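Local coordinates for protein phytochromobilin synthase (Solanum lycopersicum, PDB 6KME) that binds biliverdin IX alpha and probably catalyses its ferredoxin-dependent reduction to phytochromobilin, the chromophore precursor of plant phytochromes, at residues Ile125-Leu130 / Pro177-Thr182; Tyr231-Ser236 / Asn264-Leu269. The protein carries 1 engineered substitution. All coordinates share one frame; numbering follows the deposited sequence.

Overall arrangement
After helix 34-47 the chain lays down six strands of the seven-stranded antiparallel sheet, the sixth being 123-131. Contact 1 then closes a loop of 46 residues, holding helices 141-147 and 151-160, by bringing strand 180-185 in as the outermost strand. After helix 188-211, contact 2 closes a shorter, mostly helical loop, joining helix 218-238 to the turn that follows helix 251-262. The two loops lie in series, neither nested nor crossed. The centres of contact 1 and contact 2 are about 21 Å apart, on opposite sides of the chain's centre. The nearest atoms of contact 1 and contact 2 are about 7 Å apart. Biliverdin touches both, linking the sheet face at contact 1 to the helix at contact 2.

Contact 1: residues Ile125-Leu130 / Pro177-Thr182; sequences IIVLDL and PIVIWT. With BLA (biliverdine IX alpha), chain B.
The last two strands of the central antiparallel sheet pair here, Ile-126 opposite Thr-182 and Leu-128 opposite Ile-180, their axes running at 173° to one another. Both are hydrogen-bonded pairs, each closed by two backbone bonds: Ile-126 N reaches Thr-182 O at 2.9 Å and Thr-182 N returns to Ile-126 O, while Ile-180 N gives a nearly straight bond (169°) to Leu-128 O at 2.8 Å and Leu-128 N returns to Ile-180 O. Between them lies the non-hydrogen-bonded pair Val-127 and Trp-181, where Val-127 CA makes a CA-H...O contact with Ile-180 O at 3.3 Å. The sheet belongs to the alpha/beta/alpha sandwich of ferredoxin-dependent bilin reductases, and its two faces serve different partners. On one, Leu-128 CD2 lies beside Ile-180 CD1 at 3.8 Å and Thr-182 CG2 beside Ile-126 CB, with Leu-194, Ala-197 and Tyr-201 of helix 188-211 packed against this apolar layer. The other face is a wall of the biliverdin pocket. The pigment methyl CMA lies over one face of the Trp-181 indole, and Trp-181 CH2 comes within 3.4 Å of CAA, the first propionate carbon. Ile-125 CG2 meets the edge of this indole, 3.7 Å from Trp-181 CZ3, and also touches the methine CHA. Val-127 CG2 approaches the next methine, CHB, at 3.5 Å and at the same time leans on Trp-181 CE3. The indole NE1 is bonded to Gly-165 O, which helps fix the rotation of the ring. Farther along, Asp-129 lays its carboxylate across Val-179, CG to CB 3.6 Å, while OD1 is hydrogen-bonded to Ser-176 and OD2 to Asn-131.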
loop_
_atom_site.group_PDB
_atom_site.type_symbol
_atom_site.label_atom_id
_atom_site.label_comp_id
_atom_site.label_asym_id
_atom_site.label_seq_id
_atom_site.Cartn_x
_atom_site.Cartn_y
_atom_site.Cartn_z
ATOM N N ILE A 125 -3.727 -9.883 -9.390
ATOM C CA ILE A 125 -2.381 -9.357 -9.159
ATOM C C ILE A 125 -2.459 -8.589 -7.846
ATOM O O ILE A 125 -3.188 -7.588 -7.745
ATOM C CB ILE A 125 -1.887 -8.461 -10.305
ATOM C CG1 ILE A 125 -1.944 -9.205 -11.641
ATOM C CG2 ILE A 125 -0.482 -7.952 -10.022
ATOM C CD1 ILE A 125 -1.540 -8.371 -12.864
ATOM N N ILE A 126 -1.737 -9.068 -6.832
ATOM C CA ILE A 126 -2.051 -8.799 -5.429
ATOM C C ILE A 126 -0.791 -8.360 -4.689
ATOM O O ILE A 126 0.234 -9.053 -4.735
ATOM C CB ILE A 126 -2.636 -10.049 -4.742
ATOM C CG1 ILE A 126 -3.838 -10.614 -5.513
ATOM C CG2 ILE A 126 -2.973 -9.765 -3.277
ATOM C CD1 ILE A 126 -5.069 -9.713 -5.495
ATOM N N VAL A 127 -0.875 -7.234 -3.979
ATOM C CA VAL A 127 0.095 -6.885 -2.943
ATOM C C VAL A 127 -0.662 -6.634 -1.639
ATOM O O VAL A 127 -1.600 -5.823 -1.595
ATOM C CB VAL A 127 0.962 -5.669 -3.333
ATOM C CG1 VAL A 127 1.845 -5.241 -2.147
ATOM C CG2 VAL A 127 1.835 -5.972 -4.542
ATOM N N LEU A 128 -0.262 -7.345 -0.582
ATOM C CA LEU A 128 -0.821 -7.185 0.757
ATOM C C LEU A 128 0.341 -7.141 1.741
ATOM O O LEU A 128 1.140 -8.084 1.787
ATOM C CB LEU A 128 -1.775 -8.345 1.088
ATOM C CG LEU A 128 -2.343 -8.413 2.518
ATOM C CD1 LEU A 128 -3.193 -7.169 2.813
ATOM C CD2 LEU A 128 -3.154 -9.691 2.688
ATOM N N ASP A 129 0.448 -6.060 2.525
ATOM C CA ASP A 129 1.635 -5.923 3.359
ATOM C C ASP A 129 1.413 -4.926 4.486
ATOM O O ASP A 129 0.503 -4.088 4.449
ATOM C CB ASP A 129 2.843 -5.483 2.529
ATOM C CG ASP A 129 4.171 -5.674 3.255
ATOM O OD1 ASP A 129 4.268 -6.533 4.170
ATOM O OD2 ASP A 129 5.132 -4.957 2.900
ATOM N N LEU A 130 2.265 -5.050 5.499
ATOM C CA LEU A 130 2.496 -3.997 6.493
ATOM C C LEU A 130 3.819 -3.342 6.083
ATOM O O LEU A 130 4.894 -3.778 6.497
ATOM C CB LEU A 130 2.529 -4.591 7.903
ATOM C CG LEU A 130 1.186 -4.890 8.599
ATOM C CD1 LEU A 130 0.270 -5.826 7.791
ATOM C CD2 LEU A 130 1.372 -5.430 10.055
ATOM N N PRO A 177 9.173 -8.282 5.443
ATOM C CA PRO A 177 9.421 -9.724 5.261
ATOM C C PRO A 177 8.165 -10.578 5.230
ATOM O O PRO A 177 8.271 -11.765 4.916
ATOM C CB PRO A 177 10.296 -10.099 6.472
ATOM C CG PRO A 177 10.779 -8.796 7.045
ATOM C CD PRO A 177 9.716 -7.799 6.726
ATOM N N ILE A 178 6.989 -10.039 5.549
ATOM C CA ILE A 178 5.763 -10.820 5.473
ATOM C C ILE A 178 4.913 -10.427 4.270
ATOM O O ILE A 178 3.739 -10.806 4.202
ATOM C CB ILE A 178 4.944 -10.732 6.774
ATOM C CG1 ILE A 178 4.419 -9.306 7.009
ATOM C CG2 ILE A 178 5.765 -11.246 7.953
ATOM C CD1 ILE A 178 3.372 -9.215 8.141
ATOM N N VAL A 179 5.476 -9.677 3.316
ATOM C CA VAL A 179 4.690 -9.214 2.175
ATOM C C VAL A 179 4.085 -10.401 1.434
ATOM O O VAL A 179 4.716 -11.453 1.264
ATOM C CB VAL A 179 5.536 -8.355 1.218
ATOM C CG1 VAL A 179 6.716 -9.176 0.618
ATOM C CG2 VAL A 179 4.667 -7.794 0.107
ATOM N N ILE A 180 2.832 -10.247 1.041
ATOM C CA ILE A 180 2.191 -11.151 0.100
ATOM C C ILE A 180 2.195 -10.448 -1.252
ATOM O O ILE A 180 1.453 -9.482 -1.465
ATOM C CB ILE A 180 0.769 -11.518 0.540
ATOM C CG1 ILE A 180 0.813 -12.314 1.844
ATOM C CG2 ILE A 180 0.049 -12.299 -0.575
ATOM C CD1 ILE A 180 -0.546 -12.483 2.485
ATOM N N TRP A 181 3.058 -10.914 -2.149
ATOM C CA TRP A 181 3.100 -10.463 -3.537
ATOM C C TRP A 181 2.800 -11.712 -4.349
ATOM O O TRP A 181 3.545 -12.695 -4.267
ATOM C CB TRP A 181 4.458 -9.837 -3.883
ATOM C CG TRP A 181 4.887 -10.002 -5.337
ATOM C CD1 TRP A 181 6.020 -10.622 -5.802
ATOM C CD2 TRP A 181 4.175 -9.543 -6.496
ATOM N NE1 TRP A 181 6.059 -10.567 -7.186
ATOM C CE2 TRP A 181 4.940 -9.906 -7.632
ATOM C CE3 TRP A 181 2.972 -8.842 -6.683
ATOM C CZ2 TRP A 181 4.527 -9.611 -8.938
ATOM C CZ3 TRP A 181 2.566 -8.546 -7.978
ATOM C CH2 TRP A 181 3.342 -8.933 -9.092
ATOM N N THR A 182 1.667 -11.714 -5.056
ATOM C CA THR A 182 1.191 -12.951 -5.659
ATOM C C THR A 182 0.366 -12.640 -6.900
ATOM O O THR A 182 -0.194 -11.549 -7.051
ATOM C CB THR A 182 0.384 -13.804 -4.643
ATOM O OG1 THR A 182 0.147 -15.118 -5.165
ATOM C CG2 THR A 182 -0.969 -13.165 -4.267
HETATM C CHA BLA B . 0.901 -4.852 -11.242
HETATM N NA BLA B . 1.204 -3.869 -8.862
HETATM C C1A BLA B . 1.677 -4.610 -9.958
HETATM C C2A BLA B . 3.027 -5.067 -9.628
HETATM C C3A BLA B . 3.339 -4.561 -8.290
HETATM C C4A BLA B . 2.195 -3.821 -7.839
HETATM C CMA BLA B . 4.606 -4.757 -7.454
HETATM C CAA BLA B . 3.894 -5.900 -10.615
HETATM C CBA BLA B . 4.519 -4.974 -11.623
HETATM C CGA BLA B . 5.909 -4.448 -11.108
HETATM O O1A BLA B . 6.622 -5.353 -10.788
HETATM O O2A BLA B . 6.004 -3.256 -11.136
HETATM C CHB BLA B . 1.981 -3.108 -6.497
HETATM N NB BLA B . 4.110 -2.031 -6.038
HETATM C C1B BLA B . 2.737 -2.208 -5.753
HETATM C C2B BLA B . 2.620 -1.588 -4.296
HETATM C C3B BLA B . 3.784 -0.899 -3.979
HETATM C C4B BLA B . 4.758 -1.134 -5.136
HETATM C CMB BLA B . 1.280 -1.583 -3.582
HETATM O OB BLA B . 5.865 -0.678 -5.371
HETATM C CAB BLA B . 4.373 -0.080 -2.856
HETATM C CBB BLA B . 5.498 0.636 -2.622
HETATM N NC BLA B . -3.003 -1.925 -9.168
HETATM C C1C BLA B . -3.458 -1.243 -8.016
HETATM C C2C BLA B . -4.684 -0.439 -8.472
HETATM C C3C BLA B . -4.868 -0.698 -9.830
HETATM C C4C BLA B . -3.774 -1.677 -10.320
HETATM C CMC BLA B . -5.414 0.432 -7.442
HETATM O OC BLA B . -2.839 -1.413 -6.978
HETATM C CAC BLA B . -5.941 -0.126 -10.687
HETATM C CBC BLA B . -6.583 1.063 -10.701
HETATM C CHD BLA B . -3.428 -2.274 -11.502
HETATM N ND BLA B . -1.187 -3.464 -10.976
HETATM C C1D BLA B . -2.195 -3.117 -11.776
HETATM C C2D BLA B . -2.046 -3.684 -13.176
HETATM C C3D BLA B . -0.874 -4.418 -13.184
HETATM C C4D BLA B . -0.264 -4.306 -11.757
HETATM C CMD BLA B . -3.090 -3.392 -14.239
HETATM C CAD BLA B . -0.165 -5.230 -14.274
HETATM C CBD BLA B . 0.462 -4.377 -15.360
HETATM C CGD BLA B . 1.731 -3.532 -14.905
HETATM O O1D BLA B . 1.627 -2.364 -15.237
HETATM O O2D BLA B . 2.579 -4.188 -14.315
#

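Contact 2: residues Tyr231-Ser236 / Asn264-Leu269; sequences YLTWRS and NGVNEL. With BLA (biliverdine IX alpha), chain B.
Leu-232 and Val-266 face each other where helix 218-238 of the bilin reductase fold meets the turn after helix 251-262, their CB atoms 4.3 Å apart. Leu-232 CD1 presses on the turn's backbone, 3.5 Å from Asn-264 O, and touches Leu-269 CD1 at 4.0 Å. A CB on Gly-265 would clash with Leu-232 CD1 and with the carbonyl of Asn-264. Val-266 CG2 meets Thr-233 OG1 at 3.7 Å, the two side chains crossing at about a right angle; that hydroxyl is bonded to His-229 O.

A neighbouring flank of the helix faces biliverdin, where Arg-235 makes much of the contact beside Trp-234. From CB, the Arg-235 chain runs along the pigment's vinyl group: CG lies 3.7 Å from the terminal carbon CBB and CD 3.7 Å from CAB, which NE also touches. A bend about the CG-CD bond (chi3 66°) then sets one guanidinium face against the methyl CMB, which sits toward the rim of that face, 3.4 Å from NH2. NH2 also forms a salt bridge with Asp-239 and a hydrogen bond with Asn-116. With an alanine here, Asp-239 would probably lose its salt-bridge mate and the pigment's vinyl and methyl groups their cover. Arg-235 NH1 donates to Tyr-231 OH at 3.0 Å, the hydroxyl tilted 23° from the guanidinium plane.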
loop_
_atom_site.group_PDB
_atom_site.type_symbol
_atom_site.label_atom_id
_atom_site.label_comp_id
_atom_site.label_asym_id
_atom_site.label_seq_id
_atom_site.Cartn_x
_atom_site.Cartn_y
_atom_site.Cartn_z
ATOM N N TYR A 231 7.845 7.728 0.933
ATOM C CA TYR A 231 6.988 6.622 0.509
ATOM C C TYR A 231 5.832 7.113 -0.358
ATOM O O TYR A 231 5.544 6.533 -1.409
ATOM C CB TYR A 231 6.474 5.886 1.748
ATOM C CG TYR A 231 5.380 4.859 1.522
ATOM C CD1 TYR A 231 5.686 3.501 1.435
ATOM C CD2 TYR A 231 4.034 5.237 1.453
ATOM C CE1 TYR A 231 4.696 2.548 1.256
ATOM C CE2 TYR A 231 3.035 4.295 1.266
ATOM C CZ TYR A 231 3.372 2.948 1.178
ATOM O OH TYR A 231 2.394 1.994 1.001
ATOM N N LEU A 232 5.138 8.172 0.080
ATOM C CA LEU A 232 4.043 8.724 -0.719
ATOM C C LEU A 232 4.558 9.245 -2.054
ATOM O O LEU A 232 3.867 9.157 -3.079
ATOM C CB LEU A 232 3.348 9.870 0.038
ATOM C CG LEU A 232 2.728 9.510 1.385
ATOM C CD1 LEU A 232 2.259 10.779 2.126
ATOM C CD2 LEU A 232 1.583 8.524 1.174
ATOM N N THR A 233 5.750 9.828 -2.049
ATOM C CA THR A 233 6.297 10.388 -3.276
ATOM C C THR A 233 6.603 9.284 -4.280
ATOM O O THR A 233 6.276 9.409 -5.470
ATOM C CB THR A 233 7.551 11.197 -2.963
ATOM O OG1 THR A 233 7.203 12.332 -2.156
ATOM C CG2 THR A 233 8.202 11.671 -4.252
ATOM N N TRP A 234 7.219 8.193 -3.817
ATOM C CA TRP A 234 7.474 7.056 -4.701
ATOM C C TRP A 234 6.180 6.541 -5.316
ATOM O O TRP A 234 6.059 6.435 -6.545
ATOM C CB TRP A 234 8.181 5.929 -3.942
ATOM C CG TRP A 234 8.163 4.648 -4.724
ATOM C CD1 TRP A 234 7.308 3.587 -4.557
ATOM C CD2 TRP A 234 9.003 4.313 -5.844
ATOM N NE1 TRP A 234 7.579 2.609 -5.494
ATOM C CE2 TRP A 234 8.618 3.027 -6.288
ATOM C CE3 TRP A 234 10.061 4.966 -6.493
ATOM C CZ2 TRP A 234 9.243 2.386 -7.370
ATOM C CZ3 TRP A 234 10.688 4.320 -7.569
ATOM C CH2 TRP A 234 10.272 3.047 -7.991
ATOM N N ARG A 235 5.189 6.235 -4.472
ATOM C CA ARG A 235 3.961 5.622 -4.964
ATOM C C ARG A 235 3.167 6.576 -5.840
ATOM O O ARG A 235 2.595 6.157 -6.855
ATOM C CB ARG A 235 3.117 5.114 -3.785
ATOM C CG ARG A 235 3.756 3.928 -3.054
ATOM C CD ARG A 235 2.756 3.175 -2.170
ATOM N NE ARG A 235 1.735 2.516 -2.984
ATOM C CZ ARG A 235 0.628 1.972 -2.494
ATOM N NH1 ARG A 235 0.400 1.990 -1.179
ATOM N NH2 ARG A 235 -0.247 1.409 -3.314
ATOM N N SER A 236 3.127 7.866 -5.501
ATOM C CA SER A 236 2.338 8.750 -6.351
ATOM C C SER A 236 2.963 8.899 -7.732
ATOM O O SER A 236 2.246 9.192 -8.693
ATOM C CB SER A 236 2.128 10.115 -5.687
ATOM O OG SER A 236 3.318 10.860 -5.677
ATOM N N ASN A 264 -2.430 11.307 -0.574
ATOM C CA ASN A 264 -2.579 12.550 0.171
ATOM C C ASN A 264 -1.462 12.671 1.198
ATOM O O ASN A 264 -1.154 11.715 1.916
ATOM C CB ASN A 264 -3.950 12.574 0.855
ATOM C CG ASN A 264 -4.142 13.789 1.734
ATOM O OD1 ASN A 264 -3.738 13.791 2.891
ATOM N ND2 ASN A 264 -4.777 14.823 1.196
ATOM N N GLY A 265 -0.832 13.838 1.230
ATOM C CA GLY A 265 0.350 14.075 2.028
ATOM C C GLY A 265 1.606 14.273 1.204
ATOM O O GLY A 265 2.589 14.831 1.717
ATOM N N VAL A 266 1.612 13.830 -0.057
ATOM C CA VAL A 266 2.769 14.110 -0.901
ATOM C C VAL A 266 2.963 15.619 -1.047
ATOM O O VAL A 266 4.099 16.099 -1.143
ATOM C CB VAL A 266 2.624 13.390 -2.265
ATOM C CG1 VAL A 266 1.424 13.913 -3.003
ATOM C CG2 VAL A 266 3.873 13.564 -3.084
ATOM N N ASN A 267 1.873 16.401 -1.006
ATOM C CA ASN A 267 2.018 17.852 -1.062
ATOM C C ASN A 267 2.355 18.455 0.300
ATOM O O ASN A 267 3.130 19.414 0.373
ATOM C CB ASN A 267 0.744 18.505 -1.604
ATOM C CG ASN A 267 0.544 18.258 -3.088
ATOM O OD1 ASN A 267 1.496 17.999 -3.825
ATOM N ND2 ASN A 267 -0.708 18.341 -3.536
ATOM N N GLU A 268 1.804 17.917 1.387
ATOM C CA GLU A 268 1.852 18.617 2.669
ATOM C C GLU A 268 2.980 18.177 3.596
ATOM O O GLU A 268 3.427 18.981 4.418
ATOM C CB GLU A 268 0.520 18.460 3.418
ATOM N N LEU A 269 3.451 16.936 3.509
ATOM C CA LEU A 269 4.377 16.420 4.509
ATOM C C LEU A 269 5.838 16.728 4.207
ATOM O O LEU A 269 6.703 16.397 5.026
ATOM C CB LEU A 269 4.198 14.904 4.659
ATOM C CG LEU A 269 2.860 14.426 5.233
ATOM C CD1 LEU A 269 2.877 12.919 5.422
ATOM C CD2 LEU A 269 2.573 15.113 6.534
HETATM C CHA BLA B . 0.901 -4.852 -11.242
HETATM N NA BLA B . 1.204 -3.869 -8.862
HETATM C C1A BLA B . 1.677 -4.610 -9.958
HETATM C C2A BLA B . 3.027 -5.067 -9.628
HETATM C C3A BLA B . 3.339 -4.561 -8.290
HETATM C C4A BLA B . 2.195 -3.821 -7.839
HETATM C CMA BLA B . 4.606 -4.757 -7.454
HETATM C CAA BLA B . 3.894 -5.900 -10.615
HETATM C CBA BLA B . 4.519 -4.974 -11.623
HETATM C CGA BLA B . 5.909 -4.448 -11.108
HETATM O O1A BLA B . 6.622 -5.353 -10.788
HETATM O O2A BLA B . 6.004 -3.256 -11.136
HETATM C CHB BLA B . 1.981 -3.108 -6.497
HETATM N NB BLA B . 4.110 -2.031 -6.038
HETATM C C1B BLA B . 2.737 -2.208 -5.753
HETATM C C2B BLA B . 2.620 -1.588 -4.296
HETATM C C3B BLA B . 3.784 -0.899 -3.979
HETATM C C4B BLA B . 4.758 -1.134 -5.136
HETATM C CMB BLA B . 1.280 -1.583 -3.582
HETATM O OB BLA B . 5.865 -0.678 -5.371
HETATM C CAB BLA B . 4.373 -0.080 -2.856
HETATM C CBB BLA B . 5.498 0.636 -2.622
HETATM N NC BLA B . -3.003 -1.925 -9.168
HETATM C C1C BLA B . -3.458 -1.243 -8.016
HETATM C C2C BLA B . -4.684 -0.439 -8.472
HETATM C C3C BLA B . -4.868 -0.698 -9.830
HETATM C C4C BLA B . -3.774 -1.677 -10.320
HETATM C CMC BLA B . -5.414 0.432 -7.442
HETATM O OC BLA B . -2.839 -1.413 -6.978
HETATM C CAC BLA B . -5.941 -0.126 -10.687
HETATM C CBC BLA B . -6.583 1.063 -10.701
HETATM C CHD BLA B . -3.428 -2.274 -11.502
HETATM N ND BLA B . -1.187 -3.464 -10.976
HETATM C C1D BLA B . -2.195 -3.117 -11.776
HETATM C C2D BLA B . -2.046 -3.684 -13.176
HETATM C C3D BLA B . -0.874 -4.418 -13.184
HETATM C C4D BLA B . -0.264 -4.306 -11.757
HETATM C CMD BLA B . -3.090 -3.392 -14.239
HETATM C CAD BLA B . -0.165 -5.230 -14.274
HETATM C CBD BLA B . 0.462 -4.377 -15.360
HETATM C CGD BLA B . 1.731 -3.532 -14.905
HETATM O O1D BLA B . 1.627 -2.364 -15.237
HETATM O O2D BLA B . 2.579 -4.188 -14.315
#